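Local coordinates for protein p-nitrophenyl phosphatase (Pho2) (Archaeoglobus fulgidus, PDB 3QGM) that probably acts as a metal-dependent phosphatase of the haloacid dehalogenase superfamily, with a calcium ion bound in its metal site, at residues G186-D198 against I214-A226. Sequence-based numbering, arbitrary orientation.
Sequences GKPSEVIMREALD and IDVDVAAGKAIGA
Lys-187 reaches across helix 214-224 to Asp-217. Its CB rests on Val-216 CG1 at 3.6 Å. CG touches the methyl of Ala-220. The chain then bends at chi3 (-71°), and both CD and CE pass Asp-217 OD1. Lys-187 NZ ends in a salt bridge to Asp-217 OD1 at 2.8 Å, nearly in line with the C-O bond. The other carboxylate oxygen, OD2, accepts from Gln-213 N, so both oxygens are engaged. Asp-217 also lies beside Asp-14 and Asp-212, which bind the calcium ion with Asp-16. This is the acidic metal site of a HAD-type Rossmann-like domain. Lys-187 is probably the motif III lysine, and Asp-212 and Asp-217 the acidic residues of motif IV, as in other HAD phosphatases. A methionine in place of Lys-187 would probably leave Asp-217 OD1 without its cationic mate and the carboxylate freer to turn. Pro-188, after a cis peptide bond, sets its CB 3.6 Å from Ala-219 CB. Ser-189 N-caps helix 190-198, with OG accepting from Val-191 N. Helices 190-198 and 214-224 cross at -67°, with axes 9.6 Å apart. Selenomethionine Met-193 folds back at chi2 and chi3, laying SE 3.9 Å from Ala-220 CB. Ile-224 is a knob among Glu-190, Met-193, Arg-194 and Leu-197. Its CG2 meets Met-193 CB at 3.7 Å and sits over the centre of one face of the Arg-194 guanidinium, 3.6 Å above the plane.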
ATOM      1  N   GLY A 186      10.077   2.077 -15.561  1.00 28.58           N
ATOM      2  CA  GLY A 186       9.104   1.804 -16.626  1.00 28.42           C
ATOM      3  C   GLY A 186       8.354   3.040 -17.096  1.00 29.17           C
ATOM      4  O   GLY A 186       8.424   4.092 -16.460  1.00 29.32           O
ATOM      5  N   LYS A 187       7.598   2.896 -18.176  1.00 29.41           N
ATOM      6  CA  LYS A 187       6.721   3.954 -18.653  1.00 30.84           C
ATOM      7  C   LYS A 187       5.723   4.422 -17.593  1.00 31.51           C
ATOM      8  O   LYS A 187       5.091   3.584 -16.942  1.00 33.11           O
ATOM      9  CB  LYS A 187       5.951   3.499 -19.898  1.00 31.33           C
ATOM     10  CG  LYS A 187       6.879   3.151 -21.140  1.00 29.86           C
ATOM     11  CD  LYS A 187       6.047   2.571 -22.280  1.00 29.81           C
ATOM     12  CE  LYS A 187       5.536   1.176 -21.994  1.00 27.25           C
ATOM     13  NZ  LYS A 187       4.686   0.696 -23.113  1.00 25.98           N
ATOM     14  N   PRO A 188       5.514   5.756 -17.477  1.00 32.54           N
ATOM     15  CA  PRO A 188       6.039   6.800 -18.404  1.00 32.59           C
ATOM     16  C   PRO A 188       7.410   7.401 -18.072  1.00 32.80           C
ATOM     17  O   PRO A 188       7.831   8.397 -18.702  1.00 31.20           O
ATOM     18  CB  PRO A 188       4.953   7.876 -18.350  1.00 33.44           C
ATOM     19  CG  PRO A 188       4.444   7.791 -16.935  1.00 33.23           C
ATOM     20  CD  PRO A 188       4.448   6.291 -16.614  1.00 32.14           C
ATOM     21  N   SER A 189       8.131   6.793 -17.136  1.00 31.87           N
ATOM     22  CA  SER A 189       9.444   7.302 -16.810  1.00 32.73           C
ATOM     23  C   SER A 189      10.361   7.500 -18.036  1.00 33.47           C
ATOM     24  O   SER A 189      10.306   6.732 -19.006  1.00 33.12           O
ATOM     25  CB  SER A 189      10.137   6.413 -15.837  1.00 31.63           C
ATOM     26  OG  SER A 189      11.374   6.969 -15.522  1.00 32.75           O
ATOM     27  N   GLU A 190      11.189   8.549 -17.987  1.00 33.19           N
ATOM     28  CA  GLU A 190      12.147   8.836 -19.064  1.00 34.43           C
ATOM     29  C   GLU A 190      13.281   7.849 -19.041  1.00 33.34           C
ATOM     30  O   GLU A 190      13.978   7.671 -20.034  1.00 32.74           O
ATOM     31  CB  GLU A 190      12.745  10.258 -18.923  1.00 35.39           C
ATOM     32  CG  GLU A 190      11.751  11.342 -19.221  1.00 39.91           C
ATOM     33  CD  GLU A 190      11.247  12.066 -17.973  1.00 46.56           C
ATOM     34  OE1 GLU A 190      10.919  11.378 -16.957  1.00 49.42           O
ATOM     35  OE2 GLU A 190      11.164  13.327 -18.019  1.00 48.56           O
ATOM     36  N   VAL A 191      13.484   7.202 -17.901  1.00 32.69           N
ATOM     37  CA  VAL A 191      14.539   6.206 -17.806  1.00 31.93           C
ATOM     38  C   VAL A 191      14.429   5.120 -18.911  1.00 30.47           C
ATOM     39  O   VAL A 191      15.361   4.976 -19.701  1.00 29.26           O
ATOM     40  CB  VAL A 191      14.628   5.617 -16.372  1.00 31.50           C
ATOM     41  CG1 VAL A 191      15.706   4.611 -16.320  1.00 34.03           C
ATOM     42  CG2 VAL A 191      14.909   6.756 -15.353  1.00 35.20           C
ATOM     43  N   ILE A 192      13.328   4.354 -18.989  1.00 28.62           N
ATOM     44  CA  ILE A 192      13.236   3.313 -20.037  1.00 27.29           C
ATOM     45  C   ILE A 192      13.207   3.937 -21.459  1.00 28.00           C
ATOM     46  O   ILE A 192      13.851   3.411 -22.408  1.00 27.54           O
ATOM     47  CB  ILE A 192      12.069   2.338 -19.794  1.00 27.44           C
ATOM     48  CG1 ILE A 192      12.193   1.104 -20.692  1.00 25.38           C
ATOM     49  CG2 ILE A 192      10.734   3.044 -19.968  1.00 23.00           C
ATOM     50  CD1 ILE A 192      11.308  -0.043 -20.252  1.00 20.78           C
HETATM   51  N   MSE A 193      12.594   5.103 -21.566  1.00 27.71           N
HETATM   52  CA  MSE A 193      12.459   5.792 -22.837  1.00 30.69           C
HETATM   53  C   MSE A 193      13.808   6.289 -23.444  1.00 32.78           C
HETATM   54  O   MSE A 193      14.056   6.125 -24.651  1.00 33.68           O
HETATM   55  CB  MSE A 193      11.423   6.929 -22.695  1.00 30.34           C
HETATM   56  CG  MSE A 193      10.025   6.369 -22.333  1.00 26.58           C
HETATM   57 SE   MSE A 193       9.291   4.972 -23.529  0.60 25.94          SE
HETATM   58  CE  MSE A 193       8.802   6.027 -25.109  1.00 24.22           C
ATOM     59  N   ARG A 194      14.674   6.858 -22.607  1.00 34.91           N
ATOM     60  CA  ARG A 194      15.976   7.291 -23.051  1.00 36.35           C
ATOM     61  C   ARG A 194      16.841   6.074 -23.363  1.00 35.94           C
ATOM     62  O   ARG A 194      17.669   6.126 -24.277  1.00 34.59           O
ATOM     63  CB  ARG A 194      16.627   8.257 -22.041  1.00 38.10           C
ATOM     64  CG  ARG A 194      15.774   9.539 -21.919  1.00 41.65           C
ATOM     65  CD  ARG A 194      16.442  10.767 -21.247  1.00 47.94           C
ATOM     66  NE  ARG A 194      15.458  11.860 -21.096  1.00 49.71           N
ATOM     67  CZ  ARG A 194      14.978  12.607 -22.098  1.00 54.02           C
ATOM     68  NH1 ARG A 194      14.060  13.539 -21.838  1.00 54.63           N
ATOM     69  NH2 ARG A 194      15.401  12.443 -23.368  1.00 55.20           N
ATOM     70  N   GLU A 195      16.615   4.956 -22.670  1.00 34.64           N
ATOM     71  CA  GLU A 195      17.357   3.751 -23.027  1.00 34.36           C
ATOM     72  C   GLU A 195      16.949   3.296 -24.426  1.00 33.64           C
ATOM     73  O   GLU A 195      17.805   2.857 -25.203  1.00 32.97           O
ATOM     74  CB  GLU A 195      17.199   2.616 -22.016  1.00 34.24           C
ATOM     75  CG  GLU A 195      17.913   1.306 -22.404  1.00 36.09           C
ATOM     76  CD  GLU A 195      19.448   1.395 -22.375  1.00 41.30           C
ATOM     77  OE1 GLU A 195      19.993   2.452 -21.985  1.00 43.80           O
ATOM     78  OE2 GLU A 195      20.111   0.405 -22.738  1.00 41.73           O
ATOM     79  N   ALA A 196      15.659   3.395 -24.735  1.00 31.99           N
ATOM     80  CA  ALA A 196      15.147   2.924 -26.019  1.00 31.95           C
ATOM     81  C   ALA A 196      15.678   3.776 -27.186  1.00 33.04           C
ATOM     82  O   ALA A 196      16.046   3.236 -28.239  1.00 33.61           O
ATOM     83  CB  ALA A 196      13.616   2.894 -26.037  1.00 29.95           C
ATOM     84  N   LEU A 197      15.697   5.089 -26.986  1.00 33.60           N
ATOM     85  CA  LEU A 197      16.343   6.039 -27.922  1.00 34.79           C
ATOM     86  C   LEU A 197      17.835   5.723 -28.211  1.00 36.80           C
ATOM     87  O   LEU A 197      18.249   5.628 -29.373  1.00 36.31           O
ATOM     88  CB  LEU A 197      16.221   7.447 -27.368  1.00 34.47           C
ATOM     89  CG  LEU A 197      14.833   8.061 -27.405  1.00 32.31           C
ATOM     90  CD1 LEU A 197      14.883   9.530 -26.967  1.00 33.51           C
ATOM     91  CD2 LEU A 197      14.259   7.994 -28.807  1.00 32.95           C
ATOM     92  N   ASP A 198      18.601   5.535 -27.139  1.00 38.24           N
ATOM     93  CA  ASP A 198      19.995   5.137 -27.195  1.00 40.31           C
ATOM     94  C   ASP A 198      20.160   3.840 -27.998  1.00 40.54           C
ATOM     95  O   ASP A 198      21.021   3.732 -28.875  1.00 41.22           O
ATOM     96  CB  ASP A 198      20.525   4.940 -25.757  1.00 41.53           C
ATOM     97  CG  ASP A 198      22.060   4.989 -25.674  1.00 45.09           C
ATOM     98  OD1 ASP A 198      22.711   4.074 -26.195  1.00 46.53           O
ATOM     99  OD2 ASP A 198      22.605   5.954 -25.070  1.00 53.65           O
ATOM    100  N   ILE A 214      -3.100   6.153 -22.751  1.00 32.26           N
ATOM    101  CA  ILE A 214      -2.765   7.582 -22.765  1.00 32.76           C
ATOM    102  C   ILE A 214      -1.851   7.931 -21.628  1.00 33.04           C
ATOM    103  O   ILE A 214      -0.815   8.571 -21.816  1.00 34.64           O
ATOM    104  CB  ILE A 214      -3.991   8.407 -22.647  1.00 33.82           C
ATOM    105  CG1 ILE A 214      -4.926   8.065 -23.809  1.00 36.03           C
ATOM    106  CG2 ILE A 214      -3.613   9.965 -22.522  1.00 32.93           C
ATOM    107  CD1 ILE A 214      -5.119   9.126 -24.818  1.00 36.18           C
ATOM    108  N   ASP A 215      -2.201   7.473 -20.438  1.00 34.74           N
ATOM    109  CA  ASP A 215      -1.407   7.747 -19.234  1.00 34.44           C
ATOM    110  C   ASP A 215      -0.126   6.959 -19.116  1.00 33.58           C
ATOM    111  O   ASP A 215       0.641   7.195 -18.215  1.00 33.80           O
ATOM    112  CB  ASP A 215      -2.227   7.461 -17.980  1.00 35.83           C
ATOM    113  CG  ASP A 215      -2.621   6.013 -17.856  1.00 34.52           C
ATOM    114  OD1 ASP A 215      -2.621   5.519 -16.730  1.00 35.07           O
ATOM    115  OD2 ASP A 215      -2.959   5.392 -18.872  1.00 38.26           O
ATOM    116  N   VAL A 216       0.106   6.001 -20.003  1.00 32.26           N
ATOM    117  CA  VAL A 216       1.363   5.289 -19.984  1.00 30.24           C
ATOM    118  C   VAL A 216       2.166   5.646 -21.234  1.00 30.18           C
ATOM    119  O   VAL A 216       3.252   6.242 -21.170  1.00 29.04           O
ATOM    120  CB  VAL A 216       1.081   3.772 -19.861  1.00 30.25           C
ATOM    121  CG1 VAL A 216       2.349   2.953 -19.993  1.00 25.77           C
ATOM    122  CG2 VAL A 216       0.341   3.490 -18.478  1.00 29.28           C
ATOM    123  N   ASP A 217       1.607   5.281 -22.370  1.00 29.42           N
ATOM    124  CA  ASP A 217       2.331   5.360 -23.632  1.00 30.01           C
ATOM    125  C   ASP A 217       2.394   6.787 -24.170  1.00 30.26           C
ATOM    126  O   ASP A 217       3.458   7.237 -24.576  1.00 30.04           O
ATOM    127  CB  ASP A 217       1.673   4.434 -24.631  1.00 28.84           C
ATOM    128  CG  ASP A 217       1.642   3.018 -24.110  1.00 30.21           C
ATOM    129  OD1 ASP A 217       2.765   2.484 -23.987  1.00 26.02           O
ATOM    130  OD2 ASP A 217       0.536   2.512 -23.733  1.00 26.57           O
ATOM    131  N   VAL A 218       1.268   7.481 -24.158  1.00 30.33           N
ATOM    132  CA  VAL A 218       1.278   8.893 -24.594  1.00 32.41           C
ATOM    133  C   VAL A 218       2.077   9.758 -23.640  1.00 32.12           C
ATOM    134  O   VAL A 218       2.860  10.592 -24.098  1.00 33.20           O
ATOM    135  CB  VAL A 218      -0.103   9.456 -24.855  1.00 32.27           C
ATOM    136  CG1 VAL A 218       0.017  10.901 -25.348  1.00 34.99           C
ATOM    137  CG2 VAL A 218      -0.779   8.597 -25.896  1.00 31.69           C
ATOM    138  N   ALA A 219       1.969   9.514 -22.333  1.00 32.21           N
ATOM    139  CA  ALA A 219       2.766  10.297 -21.360  1.00 32.28           C
ATOM    140  C   ALA A 219       4.247  10.069 -21.594  1.00 33.04           C
ATOM    141  O   ALA A 219       5.073  10.994 -21.482  1.00 34.37           O
ATOM    142  CB  ALA A 219       2.412   9.933 -19.900  1.00 31.24           C
ATOM    143  N   ALA A 220       4.587   8.826 -21.905  1.00 32.93           N
ATOM    144  CA  ALA A 220       5.968   8.450 -22.109  1.00 33.84           C
ATOM    145  C   ALA A 220       6.556   9.249 -23.306  1.00 34.61           C
ATOM    146  O   ALA A 220       7.659   9.796 -23.217  1.00 35.52           O
ATOM    147  CB  ALA A 220       6.083   6.930 -22.318  1.00 32.53           C
ATOM    148  N   GLY A 221       5.800   9.336 -24.393  1.00 35.54           N
ATOM    149  CA  GLY A 221       6.214  10.066 -25.576  1.00 36.19           C
ATOM    150  C   GLY A 221       6.379  11.581 -25.377  1.00 37.53           C
ATOM    151  O   GLY A 221       7.345  12.179 -25.860  1.00 38.28           O
ATOM    152  N   LYS A 222       5.456  12.202 -24.664  1.00 37.44           N
ATOM    153  CA  LYS A 222       5.573  13.636 -24.394  1.00 39.37           C
ATOM    154  C   LYS A 222       6.849  13.952 -23.612  1.00 39.33           C
ATOM    155  O   LYS A 222       7.524  14.950 -23.882  1.00 39.56           O
ATOM    156  CB  LYS A 222       4.368  14.131 -23.617  1.00 39.57           C
ATOM    157  CG  LYS A 222       3.056  13.900 -24.319  1.00 41.16           C
ATOM    158  CD  LYS A 222       2.536  15.132 -24.933  1.00 44.05           C
ATOM    159  CE  LYS A 222       1.208  14.896 -25.640  1.00 45.97           C
ATOM    160  NZ  LYS A 222       1.092  15.898 -26.760  1.00 45.31           N
ATOM    161  N   ALA A 223       7.196  13.074 -22.683  1.00 38.82           N
ATOM    162  CA  ALA A 223       8.305  13.333 -21.796  1.00 39.30           C
ATOM    163  C   ALA A 223       9.655  13.322 -22.518  1.00 39.46           C
ATOM    164  O   ALA A 223      10.552  14.080 -22.127  1.00 40.67           O
ATOM    165  CB  ALA A 223       8.294  12.342 -20.633  1.00 38.73           C
ATOM    166  N   ILE A 224       9.805  12.516 -23.574  1.00 38.50           N
ATOM    167  CA  ILE A 224      11.060  12.529 -24.350  1.00 38.30           C
ATOM    168  C   ILE A 224      10.945  13.410 -25.617  1.00 38.57           C
ATOM    169  O   ILE A 224      11.896  13.528 -26.386  1.00 38.38           O
ATOM    170  CB  ILE A 224      11.633  11.087 -24.680  1.00 38.01           C
ATOM    171  CG1 ILE A 224      10.579  10.101 -25.148  1.00 38.27           C
ATOM    172  CG2 ILE A 224      12.243  10.435 -23.444  1.00 36.81           C
ATOM    173  CD1 ILE A 224       9.832  10.498 -26.261  1.00 40.50           C
ATOM    174  N   GLY A 225       9.810  14.077 -25.783  1.00 37.26           N
ATOM    175  CA  GLY A 225       9.613  14.951 -26.928  1.00 38.28           C
ATOM    176  C   GLY A 225       9.456  14.194 -28.236  1.00 38.05           C
ATOM    177  O   GLY A 225       9.833  14.696 -29.274  1.00 38.65           O
ATOM    178  N   ALA A 226       8.893  12.980 -28.175  1.00 36.63           N
ATOM    179  CA  ALA A 226       8.576  12.206 -29.374  1.00 35.82           C
ATOM    180  C   ALA A 226       7.084  12.251 -29.650  1.00 35.84           C
ATOM    181  O   ALA A 226       6.265  12.193 -28.716  1.00 35.66           O
ATOM    182  CB  ALA A 226       9.012  10.754 -29.182  1.00 34.03           C
TER